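Local coordinates for protein cyclodipeptide synthase, BtCDPS (Bacillus thermoamylovorans, PDB 6ZTU) that probably makes cyclodipeptides by joining two aminoacyl groups taken from aminoacyl-tRNAs, at residues E67-N70 with L71-L75; R87-I90 with R91-F94; E164-D167 with N168-F171. All coordinates share one frame; numbering follows the deposited sequence.

Overall arrangement
From the N terminus the three contacts follow one another in series, without nesting or crossing. Each is local, joining neighbouring turns of one helix or a helix and its leading residues, so none closes a long loop. Contact 1 lies on helix 68-74, just beyond strand 58-63. Contact 2 lies on the next helix, 79-103, which packs beside that strand; its centre is about 15 Å from that of contact 1, without touching it. Contact 3 caps the start of helix 167-191 and ties it to the end of helix 68-74 in contact 1, where Met169 CG packs 3.3 Å from Ala74 O. Contacts 2 and 3 stay about 18 Å apart at their nearest atoms.

Contact 1: E67-N70 with L71-L75; sequences EAKN and LLEAL
Lys69 lays the end of its side chain across the carboxylate of Glu73, four residues further along the short helix 68-74, making an i to i+4 salt bridge. Lys69 NZ is 3.0 Å from Glu73 OE1 and approaches it from above the carboxylate plane, 36° out of it; its second bond, to OE2, is weak. The aliphatic part takes part as well, with Lys69 CE 3.3 Å from Glu73 OE2. Lys69 can reach this place because CG stands between its own backbone N and carbonyl carbon (chi1 76°) and the chain then bends at its last two torsions, whereas the Glu73 chain runs out straight as far as its carboxyl carbon.

The carboxylate is shared. His172 hydrogen-bonds to OE1 and Thr79 to OE2, so both oxygens have a partner besides the lysine, and the group ties helix 68-74 to helices 167-191 and 79-103. Such a set of donors would probably stabilise the negative charge. Asn70 stands next to this cluster: its OD1 accepts a weak bond from Lys69 NZ at 3.3 Å, while its ND2 gives a hydrogen bond to His172 O.

Underneath, the backbone supplies the helical spacing. Glu73 N donates to Lys69 O at 2.8 Å with an N-H...O angle of 171°, and Ala74 N donates to Asn70 O at 2.9 Å. Nearer the start of the helix, Leu71 N instead bonds to Ala68 O, a three-residue step. The Leu71 side chain leaves toward Ala150 and Arg154 of helix 137-157. Lys69 O meets carbon as well as nitrogen: Glu73 CG passes 3.3 Å from it.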
ATOM      1  N   GLU A  67       9.219  -8.207  -3.144  1.00 25.05           N
ATOM      2  CA  GLU A  67       8.205  -9.162  -3.570  1.00 25.61           C
ATOM      3  C   GLU A  67       7.353  -8.653  -4.716  1.00 28.06           C
ATOM      4  O   GLU A  67       6.470  -9.391  -5.173  1.00 28.87           O
ATOM      5  CB  GLU A  67       7.305  -9.534  -2.386  1.00 26.62           C
ATOM      6  CG  GLU A  67       7.912 -10.539  -1.419  1.00 26.59           C
ATOM      7  CD  GLU A  67       8.873  -9.905  -0.417  1.00 31.85           C
ATOM      8  OE1 GLU A  67       8.999  -8.660  -0.388  1.00 29.91           O
ATOM      9  OE2 GLU A  67       9.511 -10.657   0.347  1.00 34.87           O
ATOM     10  N   ALA A  68       7.561  -7.420  -5.185  1.00 26.63           N
ATOM     11  CA  ALA A  68       6.831  -6.974  -6.363  1.00 26.85           C
ATOM     12  C   ALA A  68       7.128  -7.865  -7.563  1.00 29.92           C
ATOM     13  O   ALA A  68       6.279  -8.009  -8.449  1.00 30.71           O
ATOM     14  CB  ALA A  68       7.170  -5.523  -6.686  1.00 30.86           C
ATOM     15  N   LYS A  69       8.319  -8.480  -7.604  1.00 31.23           N
ATOM     16  CA  LYS A  69       8.630  -9.398  -8.700  1.00 31.66           C
ATOM     17  C   LYS A  69       7.694 -10.605  -8.710  1.00 30.67           C
ATOM     18  O   LYS A  69       7.405 -11.152  -9.781  1.00 32.12           O
ATOM     19  CB  LYS A  69      10.095  -9.843  -8.621  1.00 30.43           C
ATOM     20  CG  LYS A  69      10.418 -10.871  -7.556  1.00 34.23           C
ATOM     21  CD  LYS A  69      11.919 -11.172  -7.536  1.00 40.12           C
ATOM     22  CE  LYS A  69      12.206 -12.639  -7.225  1.00 44.24           C
ATOM     23  NZ  LYS A  69      11.072 -13.341  -6.542  1.00 45.96           N
ATOM     24  N   ASN A  70       7.189 -11.013  -7.540  1.00 29.10           N
ATOM     25  CA  ASN A  70       6.283 -12.161  -7.473  1.00 31.80           C
ATOM     26  C   ASN A  70       5.024 -11.931  -8.284  1.00 33.82           C
ATOM     27  O   ASN A  70       4.460 -12.885  -8.840  1.00 32.77           O
ATOM     28  CB  ASN A  70       5.898 -12.466  -6.024  1.00 30.02           C
ATOM     29  CG  ASN A  70       7.060 -12.955  -5.210  1.00 29.76           C
ATOM     30  OD1 ASN A  70       8.165 -12.420  -5.323  1.00 36.17           O
ATOM     31  ND2 ASN A  70       6.835 -13.975  -4.385  1.00 29.71           N
ATOM     32  N   LEU A  71       4.556 -10.679  -8.346  1.00 30.22           N
ATOM     33  CA  LEU A  71       3.355 -10.371  -9.110  1.00 31.51           C
ATOM     34  C   LEU A  71       3.577 -10.649 -10.588  1.00 36.45           C
ATOM     35  O   LEU A  71       2.676 -11.131 -11.281  1.00 37.33           O
ATOM     36  CB  LEU A  71       2.949  -8.910  -8.894  1.00 28.31           C
ATOM     37  CG  LEU A  71       2.692  -8.466  -7.449  1.00 27.80           C
ATOM     38  CD1 LEU A  71       2.304  -7.004  -7.439  1.00 27.88           C
ATOM     39  CD2 LEU A  71       1.604  -9.315  -6.781  1.00 31.21           C
ATOM     40  N   LEU A  72       4.780 -10.363 -11.083  1.00 35.01           N
ATOM     41  CA  LEU A  72       5.098 -10.658 -12.477  1.00 37.44           C
ATOM     42  C   LEU A  72       5.419 -12.137 -12.673  1.00 35.85           C
ATOM     43  O   LEU A  72       4.939 -12.752 -13.629  1.00 42.19           O
ATOM     44  CB  LEU A  72       6.255  -9.769 -12.941  1.00 33.33           C
ATOM     45  CG  LEU A  72       6.068  -8.247 -12.815  1.00 36.66           C
ATOM     46  CD1 LEU A  72       7.342  -7.500 -13.208  1.00 39.97           C
ATOM     47  CD2 LEU A  72       4.884  -7.745 -13.631  1.00 37.14           C
ATOM     48  N   GLU A  73       6.191 -12.732 -11.759  1.00 33.61           N
ATOM     49  CA  GLU A  73       6.523 -14.150 -11.864  1.00 34.46           C
ATOM     50  C   GLU A  73       5.273 -15.018 -11.887  1.00 43.10           C
ATOM     51  O   GLU A  73       5.256 -16.080 -12.521  1.00 39.93           O
ATOM     52  CB  GLU A  73       7.429 -14.562 -10.708  1.00 35.83           C
ATOM     53  CG  GLU A  73       8.802 -13.919 -10.767  1.00 34.21           C
ATOM     54  CD  GLU A  73       9.655 -14.281  -9.590  1.00 38.20           C
ATOM     55  OE1 GLU A  73       9.108 -14.527  -8.495  1.00 36.57           O
ATOM     56  OE2 GLU A  73      10.888 -14.328  -9.754  1.00 39.85           O
ATOM     57  N   ALA A  74       4.218 -14.593 -11.188  1.00 39.54           N
ATOM     58  CA  ALA A  74       2.984 -15.371 -11.197  1.00 41.54           C
ATOM     59  C   ALA A  74       2.234 -15.220 -12.514  1.00 38.45           C
ATOM     60  O   ALA A  74       1.522 -16.140 -12.928  1.00 49.51           O
ATOM     61  CB  ALA A  74       2.094 -14.959 -10.023  1.00 32.40           C
ATOM     62  N   LEU A  75       2.367 -14.074 -13.181  1.00 41.51           N
ATOM     63  CA  LEU A  75       1.758 -13.859 -14.487  1.00 43.39           C
ATOM     64  C   LEU A  75       2.671 -14.287 -15.628  1.00 51.37           C
ATOM     65  O   LEU A  75       2.676 -13.648 -16.691  1.00 54.81           O
ATOM     66  CB  LEU A  75       1.348 -12.393 -14.653  1.00 45.49           C
ATOM     67  CG  LEU A  75       0.266 -11.898 -13.686  1.00 43.38           C
ATOM     68  CD1 LEU A  75       0.041 -10.395 -13.782  1.00 43.71           C
ATOM     69  CD2 LEU A  75      -1.031 -12.646 -13.923  1.00 41.77           C
TER

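Contact 2: R87-I90 with R91-F94; sequences RKEI and RRHF
On the long helix 79-103, Glu89 reaches forward to two residues of the following turn, Arg92 at i+3 and His93 at i+4. Glu89 and Arg92 run side by side in the same direction. Arg92 NH2 donates to Glu89 OE1 at 3.2 Å with an N-H...O angle of 160°; the oxygen lies in the guanidinium plane, yet the nitrogen stands 42° out of the carboxylate plane. The carboxylate is therefore turned against the guanidinium, not coplanar with it, and the other bonds of the salt bridge are weak: Arg92 NH2 to Glu89 OE2 at 3.1 Å and Arg92 NE to Glu89 OE1 at 3.5 Å.

A bend at chi2 (82°) turns the Glu89 chain forward along the helix, over His93. Its CG makes an off-centre CH-pi contact, 4.3 Å from the ring centroid, and Glu89 O sits over a face of the same ring. His93 CD2 in turn lies 3.7 Å above the guanidinium plane of Arg92, offset toward its rim.

In this Rossmann-like fold of the HUP clan, the helix packs beside strand 58-63. Ile90 touches Leu63 and Ala64, and His93 touches Ile33 and Leu63; Ile33, Leu63 and Ala64 line the hexanediol pocket. The polar ends have partners in the loop between strand 28-32 and helix 42-55: Phe36 N hydrogen-bonds to Glu89 OE2, and Arg92 NH1 donates to Phe40 O. Arg91, exposed, starts out across the backbone, its CG 3.1 Å from Arg87 O.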
ATOM      1  N   ARG A  87      12.886  -3.042 -10.763  1.00 38.12           N
ATOM      2  CA  ARG A  87      13.865  -1.972 -10.568  1.00 37.38           C
ATOM      3  C   ARG A  87      13.490  -0.723 -11.357  1.00 33.35           C
ATOM      4  O   ARG A  87      13.583   0.400 -10.847  1.00 36.02           O
ATOM      5  CB  ARG A  87      15.263  -2.451 -10.969  1.00 40.42           C
ATOM      6  CG  ARG A  87      15.920  -3.412  -9.983  1.00 47.01           C
ATOM      7  CD  ARG A  87      17.350  -3.740 -10.420  1.00 54.23           C
ATOM      8  NE  ARG A  87      17.509  -5.149 -10.783  1.00 56.67           N
ATOM      9  CZ  ARG A  87      17.746  -5.579 -12.019  1.00 54.95           C
ATOM     10  NH1 ARG A  87      17.853  -4.711 -13.019  1.00 55.58           N
ATOM     11  NH2 ARG A  87      17.871  -6.878 -12.259  1.00 56.36           N
ATOM     12  N   LYS A  88      13.038  -0.905 -12.597  1.00 37.55           N
ATOM     13  CA  LYS A  88      12.657   0.222 -13.439  1.00 39.54           C
ATOM     14  C   LYS A  88      11.394   0.908 -12.933  1.00 42.49           C
ATOM     15  O   LYS A  88      11.296   2.141 -12.956  1.00 39.94           O
ATOM     16  CB  LYS A  88      12.462  -0.261 -14.873  1.00 42.71           C
ATOM     17  CG  LYS A  88      12.064   0.824 -15.841  1.00 50.90           C
ATOM     18  CD  LYS A  88      10.988   0.325 -16.786  1.00 56.08           C
ATOM     19  CE  LYS A  88      11.219   0.838 -18.191  1.00 60.63           C
ATOM     20  NZ  LYS A  88       9.963   0.857 -18.990  1.00 65.75           N
ATOM     21  N   GLU A  89      10.405   0.124 -12.499  1.00 38.25           N
ATOM     22  CA  GLU A  89       9.162   0.704 -11.994  1.00 36.67           C
ATOM     23  C   GLU A  89       9.401   1.488 -10.707  1.00 32.77           C
ATOM     24  O   GLU A  89       8.904   2.609 -10.552  1.00 34.45           O
ATOM     25  CB  GLU A  89       8.131  -0.410 -11.783  1.00 38.40           C
ATOM     26  CG  GLU A  89       6.794   0.036 -11.216  1.00 36.10           C
ATOM     27  CD  GLU A  89       5.869   0.602 -12.268  1.00 41.66           C
ATOM     28  OE1 GLU A  89       6.353   0.939 -13.372  1.00 44.32           O
ATOM     29  OE2 GLU A  89       4.653   0.714 -11.988  1.00 37.03           O
ATOM     30  N   ILE A  90      10.171   0.923  -9.778  1.00 33.51           N
ATOM     31  CA  ILE A  90      10.439   1.605  -8.514  1.00 30.57           C
ATOM     32  C   ILE A  90      11.234   2.889  -8.744  1.00 37.70           C
ATOM     33  O   ILE A  90      10.998   3.909  -8.083  1.00 34.76           O
ATOM     34  CB  ILE A  90      11.159   0.649  -7.543  1.00 34.94           C
ATOM     35  CG1 ILE A  90      10.318  -0.611  -7.295  1.00 36.01           C
ATOM     36  CG2 ILE A  90      11.475   1.338  -6.226  1.00 35.52           C
ATOM     37  CD1 ILE A  90       8.846  -0.348  -7.051  1.00 36.81           C
ATOM     38  N   ARG A  91      12.183   2.871  -9.682  1.00 36.99           N
ATOM     39  CA  ARG A  91      12.934   4.091  -9.967  1.00 36.28           C
ATOM     40  C   ARG A  91      12.028   5.167 -10.553  1.00 34.30           C
ATOM     41  O   ARG A  91      12.176   6.353 -10.231  1.00 34.06           O
ATOM     42  CB  ARG A  91      14.097   3.784 -10.910  1.00 44.15           C
ATOM     43  CG  ARG A  91      15.200   2.957 -10.272  1.00 47.85           C
ATOM     44  CD  ARG A  91      16.354   2.736 -11.241  1.00 55.57           C
ATOM     45  NE  ARG A  91      17.047   3.987 -11.531  1.00 66.72           N
ATOM     46  CZ  ARG A  91      18.017   4.496 -10.776  1.00 66.85           C
ATOM     47  NH1 ARG A  91      18.410   3.860  -9.677  1.00 65.07           N
ATOM     48  NH2 ARG A  91      18.593   5.643 -11.117  1.00 68.17           N
ATOM     49  N   ARG A  92      11.062   4.771 -11.389  1.00 37.65           N
ATOM     50  CA  ARG A  92      10.094   5.733 -11.911  1.00 37.08           C
ATOM     51  C   ARG A  92       9.262   6.339 -10.782  1.00 37.90           C
ATOM     52  O   ARG A  92       9.089   7.560 -10.706  1.00 35.94           O
ATOM     53  CB  ARG A  92       9.189   5.063 -12.951  1.00 42.23           C
ATOM     54  CG  ARG A  92       8.227   6.021 -13.643  1.00 45.37           C
ATOM     55  CD  ARG A  92       7.352   5.330 -14.698  1.00 48.02           C
ATOM     56  NE  ARG A  92       6.471   4.310 -14.127  1.00 50.69           N
ATOM     57  CZ  ARG A  92       5.225   4.529 -13.698  1.00 57.54           C
ATOM     58  NH1 ARG A  92       4.679   5.741 -13.770  1.00 47.61           N
ATOM     59  NH2 ARG A  92       4.514   3.526 -13.191  1.00 54.91           N
ATOM     60  N   HIS A  93       8.740   5.494  -9.892  1.00 37.27           N
ATOM     61  CA  HIS A  93       7.944   6.002  -8.778  1.00 34.45           C
ATOM     62  C   HIS A  93       8.766   6.932  -7.894  1.00 31.74           C
ATOM     63  O   HIS A  93       8.275   7.977  -7.449  1.00 29.85           O
ATOM     64  CB  HIS A  93       7.393   4.839  -7.950  1.00 31.06           C
ATOM     65  CG  HIS A  93       6.263   4.107  -8.606  1.00 33.96           C
ATOM     66  ND1 HIS A  93       5.826   2.873  -8.170  1.00 31.16           N
ATOM     67  CD2 HIS A  93       5.489   4.426  -9.672  1.00 33.78           C
ATOM     68  CE1 HIS A  93       4.826   2.469  -8.936  1.00 34.86           C
ATOM     69  NE2 HIS A  93       4.605   3.390  -9.856  1.00 36.78           N
ATOM     70  N   PHE A  94      10.018   6.560  -7.619  1.00 33.44           N
ATOM     71  CA  PHE A  94      10.867   7.405  -6.785  1.00 31.20           C
ATOM     72  C   PHE A  94      11.106   8.760  -7.443  1.00 32.12           C
ATOM     73  O   PHE A  94      10.993   9.801  -6.789  1.00 33.09           O
ATOM     74  CB  PHE A  94      12.193   6.702  -6.496  1.00 34.04           C
ATOM     75  CG  PHE A  94      13.030   7.396  -5.454  1.00 39.06           C
ATOM     76  CD1 PHE A  94      13.793   8.509  -5.782  1.00 38.23           C
ATOM     77  CD2 PHE A  94      13.048   6.944  -4.143  1.00 39.30           C
ATOM     78  CE1 PHE A  94      14.559   9.158  -4.816  1.00 43.78           C
ATOM     79  CE2 PHE A  94      13.809   7.588  -3.173  1.00 38.63           C
ATOM     80  CZ  PHE A  94      14.565   8.694  -3.510  1.00 39.33           C
TER

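Contact 3: E164-D167 with N168-F171; sequences EITD and NMLF
The phenyl ring of Phe171 turns an edge to Asp167 O, which lies in the ring plane 3.3 Å from CD2. The side chain also packs on Arg140 and Leu144 of helix 137-157. The same Asp167 O accepts from Phe171 N at 2.8 Å.

Thr166 precedes the helix. Its OG1, held between the backbone N and the carbonyl carbon (chi1 74°), accepts from Met169 N at 3.0 Å with an N-H...O angle of 160°. In return Thr166 N points at Met169 SD, 3.5 Å away, a weak but straight bond at 172°. Met169 SD also lies 3.3 Å from Glu164 O. A valine at Thr166 would probably leave Met169 N without its capping acceptor and the first turn less firmly fixed.

Ahead of the cap, Ile165 splits its branches between two partners and crosses both at about a right angle: CG2 meets Leu170 CD2 at 3.6 Å, and CG1 faces Met169 CE. Ile165 and Leu170 both also touch His148 on helix 137-157, so this apolar group seats the start of one helix against the other. The reciprocal pairing of Thr166 with Met169, side chain to amide in each direction, is a capping box at the N terminus of helix 167-191, with a thioether sulfur as one of its acceptors.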
ATOM      1  N   GLU A 164      -5.947 -18.209 -16.604  1.00 43.79           N
ATOM      2  CA  GLU A 164      -6.484 -18.785 -15.382  1.00 44.49           C
ATOM      3  C   GLU A 164      -5.572 -18.423 -14.215  1.00 45.55           C
ATOM      4  O   GLU A 164      -4.350 -18.567 -14.310  1.00 40.72           O
ATOM      5  CB  GLU A 164      -6.587 -20.304 -15.516  1.00 44.40           C
ATOM      6  CG  GLU A 164      -7.364 -20.977 -14.404  1.00 55.13           C
ATOM      7  CD  GLU A 164      -7.710 -22.423 -14.724  1.00 67.99           C
ATOM      8  OE1 GLU A 164      -8.238 -22.681 -15.832  1.00 73.03           O
ATOM      9  OE2 GLU A 164      -7.457 -23.299 -13.866  1.00 68.10           O
ATOM     10  N   ILE A 165      -6.155 -17.944 -13.120  1.00 42.75           N
ATOM     11  CA  ILE A 165      -5.390 -17.661 -11.906  1.00 37.67           C
ATOM     12  C   ILE A 165      -5.427 -18.912 -11.035  1.00 37.78           C
ATOM     13  O   ILE A 165      -6.465 -19.260 -10.468  1.00 41.88           O
ATOM     14  CB  ILE A 165      -5.932 -16.437 -11.160  1.00 35.57           C
ATOM     15  CG1 ILE A 165      -5.803 -15.194 -12.028  1.00 34.31           C
ATOM     16  CG2 ILE A 165      -5.166 -16.237  -9.864  1.00 37.99           C
ATOM     17  CD1 ILE A 165      -6.338 -13.943 -11.378  1.00 38.29           C
ATOM     18  N   THR A 166      -4.292 -19.589 -10.932  1.00 35.06           N
ATOM     19  CA  THR A 166      -4.188 -20.848 -10.215  1.00 38.83           C
ATOM     20  C   THR A 166      -3.843 -20.607  -8.749  1.00 44.22           C
ATOM     21  O   THR A 166      -3.505 -19.497  -8.332  1.00 40.21           O
ATOM     22  CB  THR A 166      -3.125 -21.741 -10.858  1.00 40.36           C
ATOM     23  OG1 THR A 166      -1.819 -21.237 -10.543  1.00 44.95           O
ATOM     24  CG2 THR A 166      -3.292 -21.766 -12.377  1.00 41.31           C
ATOM     25  N   ASP A 167      -3.923 -21.681  -7.962  1.00 42.88           N
ATOM     26  CA  ASP A 167      -3.499 -21.605  -6.571  1.00 40.70           C
ATOM     27  C   ASP A 167      -2.013 -21.315  -6.469  1.00 45.14           C
ATOM     28  O   ASP A 167      -1.587 -20.519  -5.624  1.00 41.06           O
ATOM     29  CB  ASP A 167      -3.825 -22.903  -5.846  1.00 46.89           C
ATOM     30  CG  ASP A 167      -5.284 -23.027  -5.508  1.00 54.04           C
ATOM     31  OD1 ASP A 167      -6.111 -22.301  -6.107  1.00 55.81           O
ATOM     32  OD2 ASP A 167      -5.602 -23.849  -4.628  1.00 63.71           O
ATOM     33  N   ASN A 168      -1.203 -21.965  -7.309  1.00 41.64           N
ATOM     34  CA  ASN A 168       0.232 -21.718  -7.263  1.00 44.49           C
ATOM     35  C   ASN A 168       0.554 -20.268  -7.594  1.00 38.81           C
ATOM     36  O   ASN A 168       1.488 -19.696  -7.021  1.00 40.21           O
ATOM     37  CB  ASN A 168       0.967 -22.673  -8.204  1.00 49.51           C
ATOM     38  CG  ASN A 168       1.547 -23.870  -7.470  1.00 53.86           C
ATOM     39  OD1 ASN A 168       0.842 -24.841  -7.172  1.00 56.96           O
ATOM     40  ND2 ASN A 168       2.836 -23.801  -7.160  1.00 57.74           N
ATOM     41  N   MET A 169      -0.221 -19.651  -8.487  1.00 34.48           N
ATOM     42  CA  MET A 169      -0.075 -18.223  -8.728  1.00 35.26           C
ATOM     43  C   MET A 169      -0.442 -17.428  -7.479  1.00 35.02           C
ATOM     44  O   MET A 169       0.293 -16.522  -7.070  1.00 30.06           O
ATOM     45  CB  MET A 169      -0.943 -17.799  -9.914  1.00 33.93           C
ATOM     46  CG  MET A 169      -0.382 -18.212 -11.279  1.00 36.65           C
ATOM     47  SD  MET A 169      -1.602 -18.036 -12.603  1.00 37.11           S
ATOM     48  CE  MET A 169      -1.885 -16.262 -12.626  1.00 38.85           C
ATOM     49  N   LEU A 170      -1.579 -17.764  -6.861  1.00 33.09           N
ATOM     50  CA  LEU A 170      -2.040 -17.038  -5.677  1.00 30.85           C
ATOM     51  C   LEU A 170      -1.042 -17.135  -4.535  1.00 28.60           C
ATOM     52  O   LEU A 170      -0.787 -16.145  -3.834  1.00 28.67           O
ATOM     53  CB  LEU A 170      -3.393 -17.580  -5.214  1.00 31.46           C
ATOM     54  CG  LEU A 170      -4.598 -17.326  -6.112  1.00 32.01           C
ATOM     55  CD1 LEU A 170      -5.839 -18.023  -5.549  1.00 39.85           C
ATOM     56  CD2 LEU A 170      -4.845 -15.842  -6.274  1.00 30.07           C
ATOM     57  N   PHE A 171      -0.492 -18.325  -4.307  1.00 29.17           N
ATOM     58  CA  PHE A 171       0.419 -18.497  -3.183  1.00 29.88           C
ATOM     59  C   PHE A 171       1.766 -17.847  -3.455  1.00 30.53           C
ATOM     60  O   PHE A 171       2.446 -17.435  -2.510  1.00 31.00           O
ATOM     61  CB  PHE A 171       0.579 -19.980  -2.845  1.00 33.14           C
ATOM     62  CG  PHE A 171      -0.471 -20.494  -1.895  1.00 34.21           C
ATOM     63  CD1 PHE A 171      -0.262 -20.444  -0.527  1.00 36.96           C
ATOM     64  CD2 PHE A 171      -1.677 -20.998  -2.366  1.00 41.17           C
ATOM     65  CE1 PHE A 171      -1.219 -20.895   0.350  1.00 37.73           C
ATOM     66  CE2 PHE A 171      -2.647 -21.460  -1.488  1.00 42.85           C
ATOM     67  CZ  PHE A 171      -2.418 -21.411  -0.126  1.00 41.45           C
TER